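Acyl-CoA dehydrogenase (Thermus thermophilus, PDB 2Z1Q) probably catalyses the FAD-dependent oxidation of saturated acyl-CoA thioesters to 2,3-dehydroacyl-CoA, passing the electrons on to an acceptor. Local coordinates at residues T38-V43 with A97-G102; L75-P80 with K90-V95; E141-Y146 with A185-L190; P212-G217 with R231-E236. All blocks are in the same frame, centred on the assembly; numbering follows the deposited sequence.

Contact 1 (T38-V43 with A97-G102); sequences TTRTFV and AEELSG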
# COMPACT_ATOMS: atom_id res chain seq x y z
N THR B 38 -26.10 -17.43 7.48
CA THR B 38 -25.63 -18.18 8.64
C THR B 38 -24.23 -17.70 9.02
O THR B 38 -23.94 -17.43 10.18
CB THR B 38 -25.56 -19.71 8.34
OG1 THR B 38 -26.88 -20.20 8.08
CG2 THR B 38 -24.96 -20.46 9.51
N THR B 39 -23.37 -17.59 8.01
CA THR B 39 -22.01 -17.13 8.21
C THR B 39 -22.00 -15.72 8.78
O THR B 39 -21.29 -15.44 9.74
CB THR B 39 -21.22 -17.18 6.88
OG1 THR B 39 -21.15 -18.54 6.43
CG2 THR B 39 -19.82 -16.64 7.06
N ARG B 40 -22.80 -14.83 8.20
CA ARG B 40 -22.88 -13.46 8.69
C ARG B 40 -23.28 -13.44 10.16
O ARG B 40 -22.78 -12.61 10.94
CB ARG B 40 -23.87 -12.65 7.86
CG ARG B 40 -23.28 -11.98 6.61
CD ARG B 40 -24.33 -11.24 5.77
NE ARG B 40 -24.97 -12.10 4.77
CZ ARG B 40 -26.28 -12.18 4.57
NH1 ARG B 40 -27.11 -11.44 5.30
NH2 ARG B 40 -26.77 -12.98 3.63
N THR B 41 -24.18 -14.34 10.55
CA THR B 41 -24.64 -14.41 11.93
C THR B 41 -23.51 -14.94 12.82
O THR B 41 -23.24 -14.40 13.89
CB THR B 41 -25.87 -15.33 12.06
OG1 THR B 41 -26.88 -14.90 11.14
CG2 THR B 41 -26.43 -15.28 13.48
N PHE B 42 -22.87 -16.01 12.36
CA PHE B 42 -21.76 -16.63 13.07
C PHE B 42 -20.66 -15.62 13.38
O PHE B 42 -20.07 -15.63 14.46
CB PHE B 42 -21.18 -17.75 12.21
CG PHE B 42 -19.95 -18.39 12.80
CD1 PHE B 42 -20.01 -19.07 14.01
CD2 PHE B 42 -18.73 -18.34 12.12
CE1 PHE B 42 -18.89 -19.69 14.54
CE2 PHE B 42 -17.60 -18.95 12.65
CZ PHE B 42 -17.68 -19.63 13.86
N VAL B 43 -20.39 -14.73 12.42
CA VAL B 43 -19.35 -13.72 12.57
C VAL B 43 -19.72 -12.63 13.55
O VAL B 43 -18.95 -12.30 14.46
CB VAL B 43 -19.01 -13.07 11.21
CG1 VAL B 43 -18.01 -11.93 11.39
CG2 VAL B 43 -18.44 -14.12 10.29
N ALA B 97 -16.43 -18.09 2.25
CA ALA B 97 -15.12 -17.47 2.36
C ALA B 97 -15.27 -15.96 2.36
O ALA B 97 -14.66 -15.27 3.17
CB ALA B 97 -14.24 -17.91 1.21
N GLU B 98 -16.10 -15.45 1.45
CA GLU B 98 -16.30 -14.01 1.34
C GLU B 98 -16.88 -13.39 2.62
O GLU B 98 -16.41 -12.36 3.08
CB GLU B 98 -17.21 -13.65 0.14
CG GLU B 98 -17.62 -12.16 0.09
CD GLU B 98 -18.60 -11.80 -1.03
OE1 GLU B 98 -19.16 -10.69 -0.98
OE2 GLU B 98 -18.82 -12.62 -1.96
N GLU B 99 -17.90 -14.04 3.18
CA GLU B 99 -18.56 -13.53 4.38
C GLU B 99 -17.67 -13.64 5.62
O GLU B 99 -17.84 -12.91 6.60
CB GLU B 99 -19.89 -14.27 4.61
CG GLU B 99 -20.99 -13.93 3.58
CD GLU B 99 -21.20 -12.44 3.39
OE1 GLU B 99 -20.93 -11.66 4.34
OE2 GLU B 99 -21.66 -12.03 2.30
N LEU B 100 -16.71 -14.55 5.58
CA LEU B 100 -15.82 -14.70 6.72
C LEU B 100 -14.66 -13.70 6.75
O LEU B 100 -13.85 -13.73 7.67
CB LEU B 100 -15.28 -16.13 6.78
CG LEU B 100 -16.25 -17.13 7.41
CD1 LEU B 100 -15.60 -18.49 7.35
CD2 LEU B 100 -16.59 -16.75 8.85
N SER B 101 -14.61 -12.81 5.76
CA SER B 101 -13.56 -11.79 5.69
C SER B 101 -13.75 -10.77 6.81
O SER B 101 -12.99 -9.80 6.92
CB SER B 101 -13.60 -11.07 4.34
OG SER B 101 -14.76 -10.24 4.23
N GLY B 102 -14.77 -10.98 7.64
CA GLY B 102 -15.02 -10.06 8.74
C GLY B 102 -14.60 -10.64 10.07
O GLY B 102 -14.72 -9.99 11.12
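T39 and V43, one turn apart on helix 30-54, press their methyls against E99 and L100 where helix 90-99 runs out. This is a helix-helix contact of the all-helical N-terminal domain, and its two sides differ sharply. The tight side is apolar. The CG2 methyl of T39, anti to the backbone N, points at the other helix and lands 3.4 Å from CB of E99 and 3.6 Å from CG of L100. One turn on, CG2 of V43 meets CD2 of L100 at 3.5 Å, so that leucine branch is wedged between the two residues. CD2 of L100 also lies at the edge of the F42 ring, close to its plane, 4.2 Å from CD2 of F42. Beyond the helix end the partner of V43 is backbone: its CG1 rests 3.8 Å from the carbonyl O of G102. The hydroxyl of T39 is bonded to I35 O, one turn back in its own helix.

The looser side is the partly exposed pair R40 and E99. The aliphatic part of the arginine lies against the acid, CG of R40 being 3.3 Å from OE1 of E99, while the guanidinium and carboxylate planes stand 69° apart. NE of R40 stays 4.1 Å from OE1 of E99, beyond a salt bridge, and has the like charge of R577 NH1 close by; the carboxylate instead makes a salt bridge with R277. The helices are thus joined here by methyl packing, and the R40-E99 attraction is probably a modest addition, E99 probably doing more to tie this helix to helix 252-288 through R277.

Contact 2 (L75-P80 with K90-V95); sequences LAIDVP and KVISTV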
# COMPACT_ATOMS: atom_id res chain seq x y z
N LEU B 75 -17.80 -26.40 7.93
CA LEU B 75 -16.58 -27.14 7.68
C LEU B 75 -16.81 -28.39 6.82
O LEU B 75 -15.86 -29.06 6.41
CB LEU B 75 -15.93 -27.54 9.01
CG LEU B 75 -15.65 -26.36 9.94
CD1 LEU B 75 -15.11 -26.89 11.27
CD2 LEU B 75 -14.66 -25.41 9.28
N ALA B 76 -18.08 -28.68 6.54
CA ALA B 76 -18.43 -29.86 5.74
C ALA B 76 -18.90 -29.54 4.32
O ALA B 76 -19.22 -30.44 3.56
CB ALA B 76 -19.48 -30.68 6.47
N ILE B 77 -18.94 -28.26 3.97
CA ILE B 77 -19.37 -27.82 2.63
C ILE B 77 -18.64 -28.52 1.48
O ILE B 77 -19.27 -29.00 0.54
CB ILE B 77 -19.19 -26.29 2.48
CG1 ILE B 77 -20.05 -25.57 3.50
CG2 ILE B 77 -19.56 -25.85 1.07
CD1 ILE B 77 -19.77 -24.10 3.57
N ASP B 78 -17.31 -28.57 1.55
CA ASP B 78 -16.52 -29.20 0.49
C ASP B 78 -16.14 -30.65 0.78
O ASP B 78 -15.25 -31.21 0.13
CB ASP B 78 -15.26 -28.39 0.21
CG ASP B 78 -15.55 -27.10 -0.52
OD1 ASP B 78 -14.83 -26.10 -0.27
OD2 ASP B 78 -16.48 -27.08 -1.36
N VAL B 79 -16.81 -31.26 1.75
CA VAL B 79 -16.52 -32.64 2.12
C VAL B 79 -17.58 -33.62 1.60
O VAL B 79 -18.78 -33.35 1.67
CB VAL B 79 -16.43 -32.81 3.66
CG1 VAL B 79 -16.12 -34.25 4.01
CG2 VAL B 79 -15.36 -31.86 4.22
N PRO B 80 -17.13 -34.77 1.06
CA PRO B 80 -18.06 -35.77 0.53
C PRO B 80 -19.11 -36.19 1.56
O PRO B 80 -18.87 -36.19 2.77
CB PRO B 80 -17.13 -36.91 0.14
CG PRO B 80 -15.88 -36.18 -0.29
CD PRO B 80 -15.73 -35.14 0.79
N LYS B 90 -19.24 -25.53 -5.34
CA LYS B 90 -18.16 -24.62 -4.98
C LYS B 90 -18.63 -23.20 -4.71
O LYS B 90 -18.02 -22.47 -3.93
CB LYS B 90 -17.10 -24.65 -6.08
CG LYS B 90 -16.57 -26.06 -6.31
CD LYS B 90 -16.18 -26.71 -4.97
CE LYS B 90 -16.01 -28.22 -5.10
NZ LYS B 90 -15.86 -28.87 -3.76
N VAL B 91 -19.74 -22.81 -5.32
CA VAL B 91 -20.26 -21.47 -5.09
C VAL B 91 -20.52 -21.23 -3.60
O VAL B 91 -20.22 -20.15 -3.09
CB VAL B 91 -21.56 -21.21 -5.87
CG1 VAL B 91 -22.63 -22.23 -5.52
CG2 VAL B 91 -22.04 -19.80 -5.56
N ILE B 92 -21.07 -22.23 -2.92
CA ILE B 92 -21.38 -22.13 -1.48
C ILE B 92 -20.12 -21.93 -0.62
O ILE B 92 -20.07 -21.01 0.21
CB ILE B 92 -22.14 -23.39 -0.99
CG1 ILE B 92 -23.51 -23.47 -1.67
CG2 ILE B 92 -22.31 -23.35 0.51
CD1 ILE B 92 -24.33 -24.67 -1.23
N SER B 93 -19.12 -22.78 -0.80
CA SER B 93 -17.89 -22.62 -0.02
C SER B 93 -17.22 -21.29 -0.36
O SER B 93 -16.50 -20.72 0.46
CB SER B 93 -16.94 -23.79 -0.29
OG SER B 93 -16.78 -24.02 -1.67
N THR B 94 -17.48 -20.78 -1.56
CA THR B 94 -16.89 -19.51 -1.98
C THR B 94 -17.56 -18.32 -1.30
O THR B 94 -16.88 -17.38 -0.88
CB THR B 94 -16.95 -19.33 -3.51
OG1 THR B 94 -16.23 -20.39 -4.15
CG2 THR B 94 -16.34 -18.01 -3.92
N VAL B 95 -18.89 -18.35 -1.20
CA VAL B 95 -19.60 -17.25 -0.55
C VAL B 95 -19.27 -17.25 0.95
O VAL B 95 -19.21 -16.20 1.58
CB VAL B 95 -21.15 -17.33 -0.76
CG1 VAL B 95 -21.47 -17.43 -2.25
CG2 VAL B 95 -21.72 -18.52 -0.01
O HOH W 1 -14.29 -30.99 -2.45
O HOH W 2 -14.47 -24.60 -2.64
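A type I beta turn, A76 to V79, in the loop between helices 62-71 and 90-99 of the N-terminal domain packs its two central residues onto the first turns of the second helix. I77 brings the apolar part: its CG2, anti to the backbone N, touches CB of S93 at 3.6 Å and CG2 of I92 at 3.8 Å. D78 brings the charge. Its OD2 forms a salt bridge with NZ of K90 at 3.1 Å, the ammonium coming in from above the carboxylate plane, 59° out of it. K90 starts off away from the turn and reaches it through a bend at chi2 (-49°). OG of S93 also lies 3.1 Å from OD2 of D78, but K90 O competes for its proton. Two waters complete the join, one bridging D78 O and K90 NZ, the other linking OD1 of D78 with OG of S93. An alanine in place of D78 would probably leave the K90 ammonium without its carboxylate partner and free the lysine end to swing. Among the neighbours, I92 also packs on helix 30-54, I77 reaches Y110 of helix 106-117, and K90 and T94 face helix 300-331.

Contact 3 (E141-Y146 with A185-L190); sequences EWIAAY and AGFAHL. With FAD (flavin-adenine dinucleotide), chain D.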
# COMPACT_ATOMS: atom_id res chain seq x y z
N GLU B 141 -14.22 -31.38 15.17
CA GLU B 141 -13.66 -32.03 16.34
C GLU B 141 -12.15 -32.01 16.18
O GLU B 141 -11.40 -31.84 17.15
CB GLU B 141 -14.19 -33.46 16.44
CG GLU B 141 -13.39 -34.34 17.39
CD GLU B 141 -14.14 -35.61 17.78
OE1 GLU B 141 -14.66 -36.30 16.88
OE2 GLU B 141 -14.19 -35.91 18.99
N TRP B 142 -11.70 -32.16 14.94
CA TRP B 142 -10.29 -32.14 14.63
C TRP B 142 -9.93 -31.03 13.65
O TRP B 142 -10.59 -30.86 12.61
CB TRP B 142 -9.89 -33.50 14.08
CG TRP B 142 -9.49 -34.46 15.15
CD1 TRP B 142 -9.91 -34.47 16.45
CD2 TRP B 142 -8.56 -35.53 15.02
NE1 TRP B 142 -9.29 -35.48 17.14
CE2 TRP B 142 -8.45 -36.15 16.29
CE3 TRP B 142 -7.79 -36.03 13.96
CZ2 TRP B 142 -7.61 -37.24 16.52
CZ3 TRP B 142 -6.96 -37.11 14.18
CH2 TRP B 142 -6.88 -37.70 15.45
N ILE B 143 -8.91 -30.24 13.99
CA ILE B 143 -8.45 -29.14 13.14
C ILE B 143 -7.27 -29.61 12.32
O ILE B 143 -6.36 -30.26 12.84
CB ILE B 143 -8.04 -27.92 14.00
CG1 ILE B 143 -9.24 -27.47 14.84
CG2 ILE B 143 -7.59 -26.77 13.11
CD1 ILE B 143 -8.92 -26.37 15.81
N ALA B 144 -7.25 -29.28 11.03
CA ALA B 144 -6.16 -29.73 10.19
C ALA B 144 -5.15 -28.62 9.84
O ALA B 144 -5.49 -27.44 9.86
CB ALA B 144 -6.72 -30.38 8.91
N ALA B 145 -3.92 -29.03 9.55
CA ALA B 145 -2.85 -28.11 9.18
C ALA B 145 -2.13 -28.66 7.95
O ALA B 145 -2.12 -29.88 7.72
CB ALA B 145 -1.86 -27.94 10.33
N TYR B 146 -1.51 -27.77 7.19
CA TYR B 146 -0.81 -28.12 5.96
C TYR B 146 0.65 -27.69 6.10
O TYR B 146 0.93 -26.50 6.29
CB TYR B 146 -1.47 -27.35 4.82
CG TYR B 146 -1.05 -27.73 3.43
CD1 TYR B 146 -1.47 -28.93 2.86
CD2 TYR B 146 -0.30 -26.85 2.65
CE1 TYR B 146 -1.16 -29.24 1.53
CE2 TYR B 146 0.02 -27.15 1.34
CZ TYR B 146 -0.42 -28.34 0.78
OH TYR B 146 -0.11 -28.61 -0.53
N ALA B 185 -1.01 -24.52 13.48
CA ALA B 185 -0.04 -25.37 14.16
C ALA B 185 -0.16 -25.38 15.67
O ALA B 185 0.20 -26.36 16.33
CB ALA B 185 1.37 -24.97 13.76
N GLY B 186 -0.68 -24.30 16.24
CA GLY B 186 -0.82 -24.21 17.67
C GLY B 186 -1.90 -25.10 18.28
O GLY B 186 -1.85 -25.37 19.48
N PHE B 187 -2.86 -25.56 17.47
CA PHE B 187 -3.94 -26.40 17.98
C PHE B 187 -4.42 -27.48 17.00
O PHE B 187 -5.36 -28.21 17.30
CB PHE B 187 -5.13 -25.52 18.39
CG PHE B 187 -5.41 -24.40 17.42
CD1 PHE B 187 -5.16 -23.08 17.78
CD2 PHE B 187 -5.87 -24.67 16.13
CE1 PHE B 187 -5.38 -22.04 16.87
CE2 PHE B 187 -6.09 -23.64 15.22
CZ PHE B 187 -5.84 -22.33 15.59
N ALA B 188 -3.78 -27.57 15.84
CA ALA B 188 -4.15 -28.57 14.84
C ALA B 188 -3.90 -29.99 15.36
O ALA B 188 -2.86 -30.26 15.97
CB ALA B 188 -3.37 -28.35 13.56
N HIS B 189 -4.85 -30.89 15.07
CA HIS B 189 -4.77 -32.29 15.47
C HIS B 189 -4.16 -33.13 14.35
O HIS B 189 -3.44 -34.10 14.61
CB HIS B 189 -6.16 -32.83 15.78
CG HIS B 189 -6.91 -32.02 16.78
ND1 HIS B 189 -6.73 -32.17 18.14
CD2 HIS B 189 -7.78 -30.99 16.63
CE1 HIS B 189 -7.45 -31.27 18.78
NE2 HIS B 189 -8.10 -30.54 17.89
N LEU B 190 -4.47 -32.77 13.11
CA LEU B 190 -3.95 -33.51 11.97
C LEU B 190 -3.01 -32.64 11.13
O LEU B 190 -3.29 -31.47 10.88
CB LEU B 190 -5.10 -34.03 11.10
CG LEU B 190 -4.72 -34.88 9.89
CD1 LEU B 190 -4.01 -36.14 10.34
CD2 LEU B 190 -5.97 -35.22 9.10
PA FAD D . 10.45 -15.50 -0.83
O1A FAD D . 9.67 -14.92 0.23
O2A FAD D . 11.29 -16.85 -0.68
O5B FAD D . 10.04 -15.10 -2.29
C5B FAD D . 10.53 -13.80 -2.59
C4B FAD D . 10.15 -13.72 -4.05
O4B FAD D . 9.26 -14.56 -4.67
C3B FAD D . 10.16 -12.32 -4.82
O3B FAD D . 11.50 -11.93 -5.16
C2B FAD D . 9.28 -12.87 -6.02
O2B FAD D . 9.44 -12.21 -7.28
C1B FAD D . 9.89 -14.22 -5.85
N9A FAD D . 9.89 -15.24 -6.85
C8A FAD D . 9.85 -16.57 -6.52
N7A FAD D . 9.90 -17.29 -7.58
C5A FAD D . 9.94 -16.49 -8.66
C6A FAD D . 10.00 -16.72 -10.07
N6A FAD D . 10.02 -18.01 -10.55
N1A FAD D . 10.04 -15.63 -10.89
C2A FAD D . 10.05 -14.39 -10.42
N3A FAD D . 10.00 -14.16 -9.12
C4A FAD D . 9.95 -15.14 -8.21
N1 FAD D . 2.76 -22.52 4.31
C2 FAD D . 2.17 -23.74 4.38
O2 FAD D . 2.71 -24.67 3.81
N3 FAD D . 1.03 -23.97 5.08
C4 FAD D . 0.38 -22.98 5.77
O4 FAD D . -0.63 -23.19 6.39
C4X FAD D . 0.97 -21.62 5.74
N5 FAD D . 0.44 -20.58 6.41
C5X FAD D . 1.03 -19.36 6.41
C6 FAD D . 0.48 -18.27 7.18
C7 FAD D . 1.14 -17.02 7.19
C7M FAD D . 0.57 -15.89 8.02
C8 FAD D . 2.34 -16.83 6.43
C8M FAD D . 3.08 -15.51 6.43
C9 FAD D . 2.86 -17.86 5.68
C9A FAD D . 2.23 -19.14 5.66
N10 FAD D . 2.81 -20.20 4.92
C10 FAD D . 2.23 -21.45 4.94
C1' FAD D . 4.02 -19.89 4.21
C2' FAD D . 3.85 -19.63 2.70
O2' FAD D . 3.41 -20.80 2.03
C3' FAD D . 5.23 -19.21 2.32
O3' FAD D . 5.52 -17.99 3.06
C4' FAD D . 5.43 -18.88 0.87
O4' FAD D . 5.20 -19.99 -0.00
C5' FAD D . 6.84 -18.41 0.88
O5' FAD D . 7.30 -17.98 -0.30
P FAD D . 8.66 -17.30 0.22
O1P FAD D . 8.30 -16.36 1.31
O2P FAD D . 9.69 -18.43 0.79
O3P FAD D . 9.20 -16.51 -1.11
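The W142 indole and the H189 imidazole form an offset stack where strand 144-147 joins strand 190-197 in the beta-domain of the acyl-CoA dehydrogenase fold. The five-membered ring of W142 and the H189 ring are only 16° from parallel, with centroids 4.5 Å apart. CB of H189 sits over the indole face, a CH-pi contact 3.8 Å from the centroid of that five-membered ring. The other face of the imidazole carries F187 O, while I143 N lies in plane at its edge. A serine in place of W142 would probably uncover one face of H189 and leave the imidazole freer to turn. Next to the stack, CD1 of I143 meets CD2 of F187 at 3.5 Å, the two side chains set at a slant to each other. Between these pairs the main chains make a parallel bridge, A144 with L190. I143 O accepts from both H189 N (2.8 Å) and L190 N (3.2 Å), and A145 N bonds to L190 O. The strand leads straight to the cofactor: Y146 O accepts a hydrogen bond from N3 of FAD at 2.8 Å, with FAD N3 lying in plane at the edge of the tyrosine ring.

Contact 4 (P212-G217 with R231-E236); sequences PGLSFG and RQVILE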
# COMPACT_ATOMS: atom_id res chain seq x y z
N PRO B 212 5.33 -38.63 18.73
CA PRO B 212 6.63 -38.31 19.33
C PRO B 212 7.64 -37.79 18.30
O PRO B 212 7.71 -38.30 17.19
CB PRO B 212 7.07 -39.64 19.93
CG PRO B 212 5.77 -40.32 20.26
CD PRO B 212 4.94 -40.01 19.04
N GLY B 213 8.42 -36.78 18.69
CA GLY B 213 9.41 -36.23 17.77
C GLY B 213 8.92 -35.00 17.03
O GLY B 213 9.71 -34.29 16.40
N LEU B 214 7.62 -34.75 17.10
CA LEU B 214 7.03 -33.59 16.45
C LEU B 214 6.85 -32.49 17.48
O LEU B 214 6.16 -32.68 18.48
CB LEU B 214 5.68 -33.94 15.85
CG LEU B 214 5.03 -32.81 15.06
CD1 LEU B 214 5.56 -32.79 13.64
CD2 LEU B 214 3.53 -33.00 15.06
N SER B 215 7.45 -31.33 17.23
CA SER B 215 7.34 -30.20 18.16
C SER B 215 7.02 -28.91 17.40
O SER B 215 7.07 -28.88 16.18
CB SER B 215 8.66 -30.03 18.93
OG SER B 215 9.73 -29.83 18.03
N PHE B 216 6.72 -27.84 18.12
CA PHE B 216 6.37 -26.58 17.46
C PHE B 216 7.09 -25.38 18.05
O PHE B 216 7.27 -25.28 19.26
CB PHE B 216 4.86 -26.36 17.57
CG PHE B 216 4.05 -27.62 17.44
CD1 PHE B 216 3.79 -28.41 18.56
CD2 PHE B 216 3.56 -28.02 16.21
CE1 PHE B 216 3.06 -29.59 18.44
CE2 PHE B 216 2.82 -29.19 16.08
CZ PHE B 216 2.57 -29.98 17.20
N GLY B 217 7.51 -24.45 17.19
CA GLY B 217 8.18 -23.26 17.70
C GLY B 217 7.12 -22.31 18.24
O GLY B 217 5.93 -22.57 18.05
N ARG B 231 2.96 -21.27 13.48
CA ARG B 231 4.16 -21.72 14.17
C ARG B 231 5.03 -22.53 13.24
O ARG B 231 4.60 -22.95 12.16
CB ARG B 231 3.80 -22.60 15.38
CG ARG B 231 3.16 -21.89 16.57
CD ARG B 231 2.46 -22.90 17.48
NE ARG B 231 1.95 -22.31 18.72
CZ ARG B 231 2.62 -22.29 19.87
NH1 ARG B 231 3.84 -22.82 19.95
NH2 ARG B 231 2.07 -21.74 20.95
N GLN B 232 6.26 -22.75 13.66
CA GLN B 232 7.19 -23.54 12.88
C GLN B 232 6.99 -24.97 13.39
O GLN B 232 6.86 -25.19 14.59
CB GLN B 232 8.60 -23.06 13.16
CG GLN B 232 9.64 -23.63 12.27
CD GLN B 232 11.01 -23.12 12.63
OE1 GLN B 232 11.53 -23.42 13.70
NE2 GLN B 232 11.60 -22.34 11.73
N VAL B 233 6.93 -25.93 12.47
CA VAL B 233 6.77 -27.32 12.87
C VAL B 233 8.09 -28.06 12.66
O VAL B 233 8.61 -28.08 11.55
CB VAL B 233 5.64 -28.02 12.07
CG1 VAL B 233 5.56 -29.49 12.45
CG2 VAL B 233 4.30 -27.35 12.35
N ILE B 234 8.62 -28.64 13.72
CA ILE B 234 9.88 -29.37 13.65
C ILE B 234 9.67 -30.88 13.69
O ILE B 234 8.82 -31.37 14.42
CB ILE B 234 10.81 -28.96 14.83
CG1 ILE B 234 11.18 -27.48 14.71
CG2 ILE B 234 12.05 -29.85 14.85
CD1 ILE B 234 11.91 -26.93 15.93
N LEU B 235 10.43 -31.63 12.89
CA LEU B 235 10.31 -33.08 12.90
C LEU B 235 11.64 -33.73 13.20
O LEU B 235 12.56 -33.70 12.39
CB LEU B 235 9.81 -33.61 11.56
CG LEU B 235 8.41 -33.23 11.10
CD1 LEU B 235 8.42 -31.88 10.39
CD2 LEU B 235 7.92 -34.31 10.17
N GLU B 236 11.74 -34.32 14.39
CA GLU B 236 12.96 -35.01 14.82
C GLU B 236 12.63 -36.49 14.95
O GLU B 236 12.02 -36.90 15.93
CB GLU B 236 13.44 -34.45 16.16
CG GLU B 236 13.78 -32.96 16.13
CD GLU B 236 14.09 -32.39 17.51
OE1 GLU B 236 14.21 -31.16 17.63
OE2 GLU B 236 14.23 -33.18 18.48
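Two antiparallel strands, 214-216 and 230-235, pair at the surface of the middle beta-domain, the short one lying along a strand that is bonded on its other side to strand 172-183. Their directions differ by 157°. S215 and I234 are the hydrogen-bonded pair: S215 N gives to I234 O at 3.1 Å and I234 N to S215 O at 2.9 Å. Further bonds follow at either end, G217 N to Q232 O and E236 N to G213 O, the last at 2.9 Å and nearly straight at 170°. G213 has a positive phi (96°), and a CB there would collide with E236 O, so the turn into the strand calls for glycine.

The face holding L214, F216, V233 and L235 is apolar. With its CG anti to the backbone N, L214 lays CD1 across V233, 3.5 Å from CG1 of V233, and also touches CG of L235. F216 and V233 lie side by side and point the same way, CG2 of V233 meeting the ring edge at CD2 of F216, 4.0 Å away. On the reverse face the hydroxyl OG of S215 lies 3.5 Å from CB of I234. At the far end the extended R231 chain runs past G217, and NH1 of R231 makes a weak bond of 2.8 Å to G217 O, while its NE forms a salt bridge with E219. The pairing therefore rests mainly on backbone bonds and the apolar face of L214, F216, V233 and L235, with the arginine probably helping to fasten the chain just beyond the short strand.

Overall arrangement
Along the chain contact 2 falls within the span bridged by contact 1, and contacts 3 and 4 follow in turn. Contacts 1 and 2 share helix 90-99, with centres 13 Å apart, so that one helix ties helix 30-54 to the 75-80 turn inside the N-terminal helical domain. Contacts 3 and 4 belong to the same mixed sheet; their centres are also 13 Å apart, and they touch where A185 and G186 pack on R231, F216 and V233. Contact 3 is the beta-sheet contact nearer the helical pair, about 6 Å from contact 2 at the nearest atoms. It places the flavin-binding strand at the junction of helical and beta domains, while contact 4 extends the sheet outward.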